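Local coordinates for 35 kDa hemin binding protein (Porphyromonas gingivalis, PDB 5Y1A) that is thought to bind hemin and is a virulence-associated cargo of the type IX secretion system, with a thioredoxin and a beta-sandwich domain, at residues V112-K117 and T181-K186; N37-V42 and L248-H253. All blocks are in the same frame, centred on the assembly; numbering follows the deposited sequence.

Interaction 1: V112-K117 and T181-K186; sequences VCRMEK and TAYVLK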
ATOM      1  N   VAL A 112       1.435 -17.609   4.224  1.00  9.46           N
ATOM      2  CA  VAL A 112       1.304 -17.722   2.767  1.00 10.66           C
ATOM      3  C   VAL A 112      -0.182 -17.748   2.388  1.00 10.52           C
ATOM      4  O   VAL A 112      -0.879 -18.733   2.662  1.00 11.27           O
ATOM      5  CB  VAL A 112       2.021 -18.992   2.206  1.00 11.16           C
ATOM      6  CG1 VAL A 112       1.920 -18.997   0.677  1.00 11.86           C
ATOM      7  CG2 VAL A 112       3.499 -18.966   2.613  1.00 11.48           C
ATOM      8  N   CYS A 113      -0.659 -16.644   1.807  1.00 10.02           N
ATOM      9  CA  CYS A 113      -2.046 -16.508   1.375  1.00 10.25           C
ATOM     10  C   CYS A 113      -3.050 -16.868   2.480  1.00  9.56           C
ATOM     11  O   CYS A 113      -4.121 -17.390   2.168  1.00  9.92           O
ATOM     12  CB  CYS A 113      -2.334 -17.391   0.145  1.00 10.44           C
ATOM     13  SG  CYS A 113      -1.316 -16.997  -1.305  1.00 14.78           S
ATOM     14  N   ARG A 114      -2.701 -16.608   3.751  1.00  8.48           N
ATOM     15  CA  ARG A 114      -3.549 -16.979   4.904  1.00  8.50           C
ATOM     16  C   ARG A 114      -4.062 -18.407   4.829  1.00  9.48           C
ATOM     17  O   ARG A 114      -5.201 -18.704   5.233  1.00  9.52           O
ATOM     18  CB  ARG A 114      -4.744 -16.009   5.026  1.00  8.31           C
ATOM     19  CG  ARG A 114      -4.283 -14.521   5.135  1.00  8.08           C
ATOM     20  CD  ARG A 114      -5.489 -13.587   5.151  1.00  7.13           C
ATOM     21  NE  ARG A 114      -5.028 -12.196   5.240  1.00  8.11           N
ATOM     22  CZ  ARG A 114      -5.824 -11.133   5.315  1.00  7.15           C
ATOM     23  NH1 ARG A 114      -7.166 -11.271   5.283  1.00  8.76           N
ATOM     24  NH2 ARG A 114      -5.282  -9.920   5.398  1.00  7.62           N
ATOM     25  N   MET A 115      -3.228 -19.303   4.312  1.00 11.21           N
ATOM     26  CA  MET A 115      -3.676 -20.667   4.081  1.00 13.49           C
ATOM     27  C   MET A 115      -3.579 -21.527   5.339  1.00 13.18           C
ATOM     28  O   MET A 115      -4.200 -22.609   5.429  1.00 12.31           O
ATOM     29  CB  MET A 115      -2.934 -21.290   2.875  1.00 14.25           C
ATOM     30  CG  MET A 115      -1.503 -21.683   3.099  1.00 16.07           C
ATOM     31  SD  MET A 115      -0.600 -21.912   1.504  1.00 20.12           S
ATOM     32  CE  MET A 115      -1.900 -21.892   0.330  1.00 13.13           C
ATOM     33  N   GLU A 116      -2.824 -21.047   6.320  1.00 12.78           N
ATOM     34  CA  GLU A 116      -2.644 -21.780   7.585  1.00 13.60           C
ATOM     35  C   GLU A 116      -3.876 -21.718   8.484  1.00 14.13           C
ATOM     36  O   GLU A 116      -4.457 -20.638   8.678  1.00 13.21           O
ATOM     37  CB  GLU A 116      -1.414 -21.263   8.343  1.00 13.00           C
ATOM     38  CG  GLU A 116      -0.099 -21.260   7.506  1.00 11.63           C
ATOM     39  CD  GLU A 116       0.063 -19.997   6.614  1.00 12.75           C
ATOM     40  OE1 GLU A 116      -0.825 -19.115   6.648  1.00 13.54           O
ATOM     41  OE2 GLU A 116       1.087 -19.879   5.890  1.00 11.42           O
ATOM     42  N   LYS A 117      -4.238 -22.862   9.073  1.00 14.89           N
ATOM     43  CA  LYS A 117      -5.241 -22.864  10.161  1.00 15.63           C
ATOM     44  C   LYS A 117      -4.594 -22.295  11.411  1.00 15.19           C
ATOM     45  O   LYS A 117      -3.387 -22.375  11.563  1.00 14.65           O
ATOM     46  CB  LYS A 117      -5.766 -24.290  10.444  1.00 16.98           C
ATOM     47  CG  LYS A 117      -6.421 -24.907   9.224  1.00 20.38           C
ATOM     48  CD  LYS A 117      -7.648 -25.735   9.561  1.00 27.76           C
ATOM     49  CE  LYS A 117      -8.308 -26.219   8.281  1.00 30.55           C
ATOM     50  NZ  LYS A 117      -8.039 -25.313   7.108  1.00 33.47           N
ATOM     51  N   THR A 181      -9.279  -6.734   0.370  1.00  8.37           N
ATOM     52  CA  THR A 181      -8.397  -5.913   1.199  1.00  8.91           C
ATOM     53  C   THR A 181      -7.362  -5.262   0.291  1.00  9.80           C
ATOM     54  O   THR A 181      -6.841  -5.901  -0.630  1.00  9.50           O
ATOM     55  CB  THR A 181      -7.738  -6.762   2.318  1.00  9.38           C
ATOM     56  OG1 THR A 181      -8.758  -7.185   3.235  1.00  8.19           O
ATOM     57  CG2 THR A 181      -6.702  -5.961   3.091  1.00 11.69           C
ATOM     58  N   ALA A 182      -7.058  -3.994   0.548  1.00  8.34           N
ATOM     59  CA  ALA A 182      -5.975  -3.335  -0.188  1.00  8.85           C
ATOM     60  C   ALA A 182      -5.043  -2.630   0.801  1.00  9.31           C
ATOM     61  O   ALA A 182      -5.496  -1.974   1.778  1.00  8.83           O
ATOM     62  CB  ALA A 182      -6.531  -2.350  -1.223  1.00  8.08           C
ATOM     63  N   TYR A 183      -3.752  -2.755   0.521  1.00  8.55           N
ATOM     64  CA  TYR A 183      -2.699  -2.121   1.297  1.00  9.02           C
ATOM     65  C   TYR A 183      -1.952  -1.093   0.447  1.00  9.63           C
ATOM     66  O   TYR A 183      -1.746  -1.291  -0.764  1.00  9.97           O
ATOM     67  CB  TYR A 183      -1.638  -3.148   1.763  1.00  9.24           C
ATOM     68  CG  TYR A 183      -2.107  -4.277   2.646  1.00  8.72           C
ATOM     69  CD1 TYR A 183      -3.209  -4.132   3.507  1.00  7.47           C
ATOM     70  CD2 TYR A 183      -1.392  -5.485   2.675  1.00  8.55           C
ATOM     71  CE1 TYR A 183      -3.594  -5.209   4.357  1.00  8.06           C
ATOM     72  CE2 TYR A 183      -1.763  -6.539   3.497  1.00  8.82           C
ATOM     73  CZ  TYR A 183      -2.869  -6.405   4.333  1.00  9.70           C
ATOM     74  OH  TYR A 183      -3.237  -7.467   5.146  1.00  7.73           O
ATOM     75  N   VAL A 184      -1.552   0.004   1.096  1.00  9.60           N
ATOM     76  CA  VAL A 184      -0.487   0.846   0.548  1.00  9.16           C
ATOM     77  C   VAL A 184       0.830   0.392   1.209  1.00  9.84           C
ATOM     78  O   VAL A 184       0.945   0.381   2.438  1.00  9.29           O
ATOM     79  CB  VAL A 184      -0.727   2.348   0.793  1.00  9.11           C
ATOM     80  CG1 VAL A 184       0.382   3.160   0.055  1.00  8.63           C
ATOM     81  CG2 VAL A 184      -2.135   2.769   0.265  1.00 10.34           C
ATOM     82  N   LEU A 185       1.798   0.021   0.371  1.00  9.04           N
ATOM     83  CA  LEU A 185       3.074  -0.580   0.780  1.00  9.17           C
ATOM     84  C   LEU A 185       4.177   0.418   0.497  1.00  9.56           C
ATOM     85  O   LEU A 185       4.187   1.009  -0.564  1.00 10.53           O
ATOM     86  CB  LEU A 185       3.335  -1.887  -0.003  1.00  9.79           C
ATOM     87  CG  LEU A 185       2.226  -2.939   0.172  1.00  9.90           C
ATOM     88  CD1 LEU A 185       2.492  -4.151  -0.738  1.00 11.62           C
ATOM     89  CD2 LEU A 185       2.142  -3.365   1.637  1.00 10.00           C
ATOM     90  N   LYS A 186       5.084   0.604   1.449  0.50  9.83           N
ATOM     91  CA  LYS A 186       6.193   1.564   1.313  0.50  9.83           C
ATOM     92  C   LYS A 186       7.514   0.805   1.219  0.50  9.95           C
ATOM     93  O   LYS A 186       7.820  -0.020   2.092  0.50 10.05           O
ATOM     94  CB  LYS A 186       6.214   2.516   2.509  0.50 10.58           C
ATOM     95  CG  LYS A 186       7.279   3.629   2.433  0.50 11.12           C
ATOM     96  CD  LYS A 186       6.949   4.636   1.331  0.50 11.52           C
ATOM     97  CE  LYS A 186       8.040   5.701   1.154  0.50 13.25           C
ATOM     98  NZ  LYS A 186       9.205   5.205   0.380  0.50 14.81           N
TER
HETATM   99  O   HOH W   1      -7.752  -8.331   5.568  1.00 11.20           O
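Arg-114 and Tyr-183 meet in a buried contact between the thioredoxin domain and the beta-sandwich domain. Their side chains come from opposite directions. Arg-114 NH2 lies 3.2 Å from Tyr-183 OH. The hydroxyl sits at the guanidinium edge, near its plane, while the guanidinium and the phenol ring are turned 47° from each other. Both ends share one partner, Glu-41 OE2, which forms a salt bridge with Arg-114 NH2 and a hydrogen bond with Tyr-183 OH.

One water adds an indirect bridge. It accepts a hydrogen bond from Arg-114 NH2 at 2.9 Å. The same water is hydrogen-bonded to Thr-181 OG1 at 2.8 Å. Thr-181 OG1 is also bonded to His-252 NE2, so the water belongs to a longer polar chain inside the protein.

Arg-114 reaches this far because its side chain is extended from CG to NE. It starts from a left-handed beta turn of the type I'/III' kind, with Cys-113 and Arg-114 at the two central positions. Met-115 N bonds to Val-112 O at 2.9 Å across that turn. A side-chain bond braces it further: Val-112 N donates to Glu-116 OE2 at 2.8 Å, nearly straight at 174°, and OE2 accepts on its syn lone pair.

Segment 112-117 leads out of strand 109-112 toward helix 127-138. Segment 181-186 lies on strand 179-186, with strands 207-220 and 245-252 as its neighbours in the sandwich sheet. The Tyr-183 ring also packs edge-to-face with Phe-250 of strand 245-252.

Interaction 2: N37-V42 and L248-H253; sequences NVVLEV and LAFVHH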
ATOM      1  N   ASN A  37      -1.445 -15.310  -8.179  1.00 13.11           N
ATOM      2  CA  ASN A  37      -0.370 -14.561  -7.514  1.00 12.00           C
ATOM      3  C   ASN A  37      -0.443 -14.880  -6.032  1.00 11.59           C
ATOM      4  O   ASN A  37      -1.527 -15.118  -5.519  1.00 12.63           O
ATOM      5  CB  ASN A  37      -0.544 -13.056  -7.702  1.00 12.10           C
ATOM      6  CG  ASN A  37      -0.478 -12.650  -9.165  1.00 12.98           C
ATOM      7  OD1 ASN A  37       0.343 -13.175  -9.911  1.00 15.58           O
ATOM      8  ND2 ASN A  37      -1.344 -11.745  -9.579  1.00 12.86           N
ATOM      9  N   VAL A  38       0.711 -14.863  -5.374  1.00 11.56           N
ATOM     10  CA  VAL A  38       0.835 -15.262  -3.982  1.00 10.78           C
ATOM     11  C   VAL A  38       1.100 -14.024  -3.149  1.00 10.83           C
ATOM     12  O   VAL A  38       1.943 -13.218  -3.503  1.00 12.36           O
ATOM     13  CB  VAL A  38       1.971 -16.294  -3.803  1.00 10.20           C
ATOM     14  CG1 VAL A  38       2.401 -16.379  -2.292  1.00 10.34           C
ATOM     15  CG2 VAL A  38       1.510 -17.661  -4.254  1.00 10.12           C
ATOM     16  N   VAL A  39       0.355 -13.878  -2.055  1.00 10.60           N
ATOM     17  CA  VAL A  39       0.595 -12.835  -1.052  1.00 10.48           C
ATOM     18  C   VAL A  39       1.288 -13.448   0.162  1.00  9.69           C
ATOM     19  O   VAL A  39       0.894 -14.508   0.639  1.00 11.01           O
ATOM     20  CB  VAL A  39      -0.767 -12.182  -0.619  1.00 10.25           C
ATOM     21  CG1 VAL A  39      -0.587 -11.230   0.575  1.00 11.44           C
ATOM     22  CG2 VAL A  39      -1.410 -11.466  -1.805  1.00  9.94           C
ATOM     23  N   LEU A  40       2.340 -12.790   0.642  1.00  9.13           N
ATOM     24  CA  LEU A  40       2.981 -13.172   1.902  1.00  9.62           C
ATOM     25  C   LEU A  40       2.695 -12.051   2.877  1.00 10.04           C
ATOM     26  O   LEU A  40       2.817 -10.881   2.502  1.00 11.20           O
ATOM     27  CB  LEU A  40       4.498 -13.341   1.718  1.00 10.85           C
ATOM     28  CG  LEU A  40       4.958 -14.295   0.595  1.00 11.30           C
ATOM     29  CD1 LEU A  40       6.488 -14.427   0.619  1.00 11.76           C
ATOM     30  CD2 LEU A  40       4.288 -15.665   0.754  1.00 12.51           C
ATOM     31  N   GLU A  41       2.239 -12.394   4.087  1.00  9.10           N
ATOM     32  CA  GLU A  41       2.137 -11.417   5.191  1.00  8.32           C
ATOM     33  C   GLU A  41       3.175 -11.799   6.224  1.00  9.04           C
ATOM     34  O   GLU A  41       3.121 -12.888   6.785  1.00  8.32           O
ATOM     35  CB  GLU A  41       0.692 -11.366   5.760  1.00  7.90           C
ATOM     36  CG  GLU A  41      -0.263 -10.758   4.710  1.00  8.06           C
ATOM     37  CD  GLU A  41      -1.723 -10.924   5.071  1.00 10.54           C
ATOM     38  OE1 GLU A  41      -2.135 -12.088   5.211  1.00 11.02           O
ATOM     39  OE2 GLU A  41      -2.439  -9.899   5.220  1.00 10.87           O
ATOM     40  N   VAL A  42       4.158 -10.911   6.418  1.00  8.10           N
ATOM     41  CA  VAL A  42       5.256 -11.146   7.340  1.00  8.57           C
ATOM     42  C   VAL A  42       5.103 -10.293   8.593  1.00  8.78           C
ATOM     43  O   VAL A  42       4.846  -9.082   8.520  1.00  9.95           O
ATOM     44  CB  VAL A  42       6.605 -10.783   6.703  1.00  8.48           C
ATOM     45  CG1 VAL A  42       7.786 -11.199   7.666  1.00  7.79           C
ATOM     46  CG2 VAL A  42       6.685 -11.413   5.305  1.00  9.06           C
ATOM     47  N   LEU A 248      -1.341  -2.957  -3.190  1.00  9.27           N
ATOM     48  CA  LEU A 248      -1.663  -4.372  -3.328  1.00 10.04           C
ATOM     49  C   LEU A 248      -3.146  -4.546  -2.998  1.00 10.36           C
ATOM     50  O   LEU A 248      -3.626  -4.031  -1.967  1.00 11.48           O
ATOM     51  CB  LEU A 248      -0.826  -5.169  -2.320  1.00 10.07           C
ATOM     52  CG  LEU A 248      -1.218  -6.637  -2.043  1.00 11.41           C
ATOM     53  CD1 LEU A 248      -0.995  -7.480  -3.312  1.00 12.93           C
ATOM     54  CD2 LEU A 248      -0.387  -7.182  -0.937  1.00 10.98           C
ATOM     55  N   ALA A 249      -3.867  -5.290  -3.824  1.00 10.02           N
ATOM     56  CA  ALA A 249      -5.246  -5.654  -3.482  1.00  9.99           C
ATOM     57  C   ALA A 249      -5.389  -7.146  -3.594  1.00 10.33           C
ATOM     58  O   ALA A 249      -4.795  -7.784  -4.495  1.00 10.41           O
ATOM     59  CB  ALA A 249      -6.235  -4.971  -4.423  1.00 10.54           C
ATOM     60  N   PHE A 250      -6.188  -7.718  -2.692  1.00  9.17           N
ATOM     61  CA  PHE A 250      -6.459  -9.147  -2.805  1.00  9.36           C
ATOM     62  C   PHE A 250      -7.888  -9.534  -2.429  1.00  9.35           C
ATOM     63  O   PHE A 250      -8.496  -8.914  -1.536  1.00  9.31           O
ATOM     64  CB  PHE A 250      -5.411  -9.985  -2.062  1.00  9.22           C
ATOM     65  CG  PHE A 250      -5.173  -9.584  -0.636  1.00  9.02           C
ATOM     66  CD1 PHE A 250      -5.916 -10.168   0.407  1.00  8.37           C
ATOM     67  CD2 PHE A 250      -4.160  -8.674  -0.326  1.00  9.65           C
ATOM     68  CE1 PHE A 250      -5.659  -9.825   1.756  1.00 10.27           C
ATOM     69  CE2 PHE A 250      -3.880  -8.306   1.026  1.00 12.88           C
ATOM     70  CZ  PHE A 250      -4.641  -8.896   2.066  1.00 10.64           C
ATOM     71  N   VAL A 251      -8.413 -10.529  -3.150  1.00  9.38           N
ATOM     72  CA  VAL A 251      -9.717 -11.147  -2.872  1.00  9.43           C
ATOM     73  C   VAL A 251      -9.496 -12.339  -1.933  1.00  9.42           C
ATOM     74  O   VAL A 251      -8.585 -13.162  -2.134  1.00  9.60           O
ATOM     75  CB  VAL A 251     -10.377 -11.630  -4.192  1.00 10.31           C
ATOM     76  CG1 VAL A 251     -11.738 -12.244  -3.916  1.00 11.67           C
ATOM     77  CG2 VAL A 251     -10.512 -10.457  -5.209  1.00 10.43           C
ATOM     78  N   HIS A 252     -10.307 -12.429  -0.880  1.00  9.02           N
ATOM     79  CA  HIS A 252     -10.070 -13.445   0.131  1.00  9.16           C
ATOM     80  C   HIS A 252     -11.353 -13.858   0.814  1.00 10.04           C
ATOM     81  O   HIS A 252     -12.345 -13.114   0.808  1.00 10.16           O
ATOM     82  CB  HIS A 252      -9.041 -12.931   1.166  1.00  8.68           C
ATOM     83  CG  HIS A 252      -9.443 -11.661   1.878  1.00  7.80           C
ATOM     84  ND1 HIS A 252     -10.103 -11.668   3.089  1.00  9.66           N
ATOM     85  CD2 HIS A 252      -9.215 -10.356   1.585  1.00  9.01           C
ATOM     86  CE1 HIS A 252     -10.286 -10.421   3.503  1.00 12.62           C
ATOM     87  NE2 HIS A 252      -9.762  -9.604   2.600  1.00  8.14           N
ATOM     88  N   HIS A 253     -11.325 -15.052   1.405  1.00 10.47           N
ATOM     89  CA  HIS A 253     -12.387 -15.508   2.280  1.00 11.36           C
ATOM     90  C   HIS A 253     -12.354 -14.728   3.603  1.00 11.48           C
ATOM     91  O   HIS A 253     -11.327 -14.165   3.981  1.00 12.10           O
ATOM     92  CB  HIS A 253     -12.254 -17.018   2.505  1.00 11.57           C
ATOM     93  CG  HIS A 253     -12.469 -17.826   1.249  1.00 12.01           C
ATOM     94  ND1 HIS A 253     -13.716 -18.028   0.700  1.00 16.41           N
ATOM     95  CD2 HIS A 253     -11.591 -18.460   0.434  1.00 14.02           C
ATOM     96  CE1 HIS A 253     -13.601 -18.766  -0.394  1.00 16.23           C
ATOM     97  NE2 HIS A 253     -12.320 -19.033  -0.584  1.00 14.46           N
TER
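Val-39 packs against Leu-248 and Phe-250 where the thioredoxin-fold sheet meets a sheet of the beta-sandwich, which is probably the immunoglobulin-like domain of this secreted protein. No hydrogen bond crosses between the two segments. Strand segments 38-42 and 248-252 run almost perpendicular, at 102°, with axes 9.3 Å apart at closest approach. Side chains fill the space between the backbones; the nearest CA atoms, of Val-39 and Phe-250, are 8.2 Å apart.

At the start of segment 248-253, Leu-248 turns its side chain toward the thioredoxin strand. Its CD1 meets Val-39 CG2 at 4.3 Å. Leu-248 also touches Phe-74 and Thr-76 on strand 73-79, the parallel neighbour of strand 34-44.

Phe-250 comes next on the same face of the strand. Its CG lies between the backbone N and the carbonyl carbon (chi1 52°), which turns the ring so that CD2 lies near Val-39 and CZ near Glu-41. Val-39 CG2 lies 4.2 Å from Phe-250 CD2, and these two side chains cross at about a right angle. Glu-41 OE2 is 4.0 Å from Phe-250 CZ, with the carboxylate and ring planes 79° apart. Glu-41 reaches it with a chain extended beyond CG. Its OE2 is also the partner of Tyr-183 and Arg-114.

Past Phe-250 the strand moves away from segment 37-42. His-252 ends it with a bond to the following residue. Its ND1 donates to His-253 O at 2.9 Å; the acceptor lies close to the imidazole plane, while ND1 sits above the carbonyl plane of His-253.

Interactions 1 and 2 are parts of one domain interface, their centres about 4 Å apart. Interaction 1 is nested along the chain inside the loop closed by interaction 2. Glu-41 OE2 connects them through a probable hydrogen bond of 2.6 Å to Tyr-183 OH. A second probable hydrogen bond, within the sandwich sheet, joins Thr-181 OG1 and His-252 NE2 at 2.7 Å. Arg-114 NH2 also packs against Phe-250 CZ at 3.5 Å, so the apolar and polar contacts adjoin. Strand 34-44 leads in sequence to Cys-48 and Cys-51, a CxxC pattern consistent with a thioredoxin-type active site; neither contact includes these cysteines.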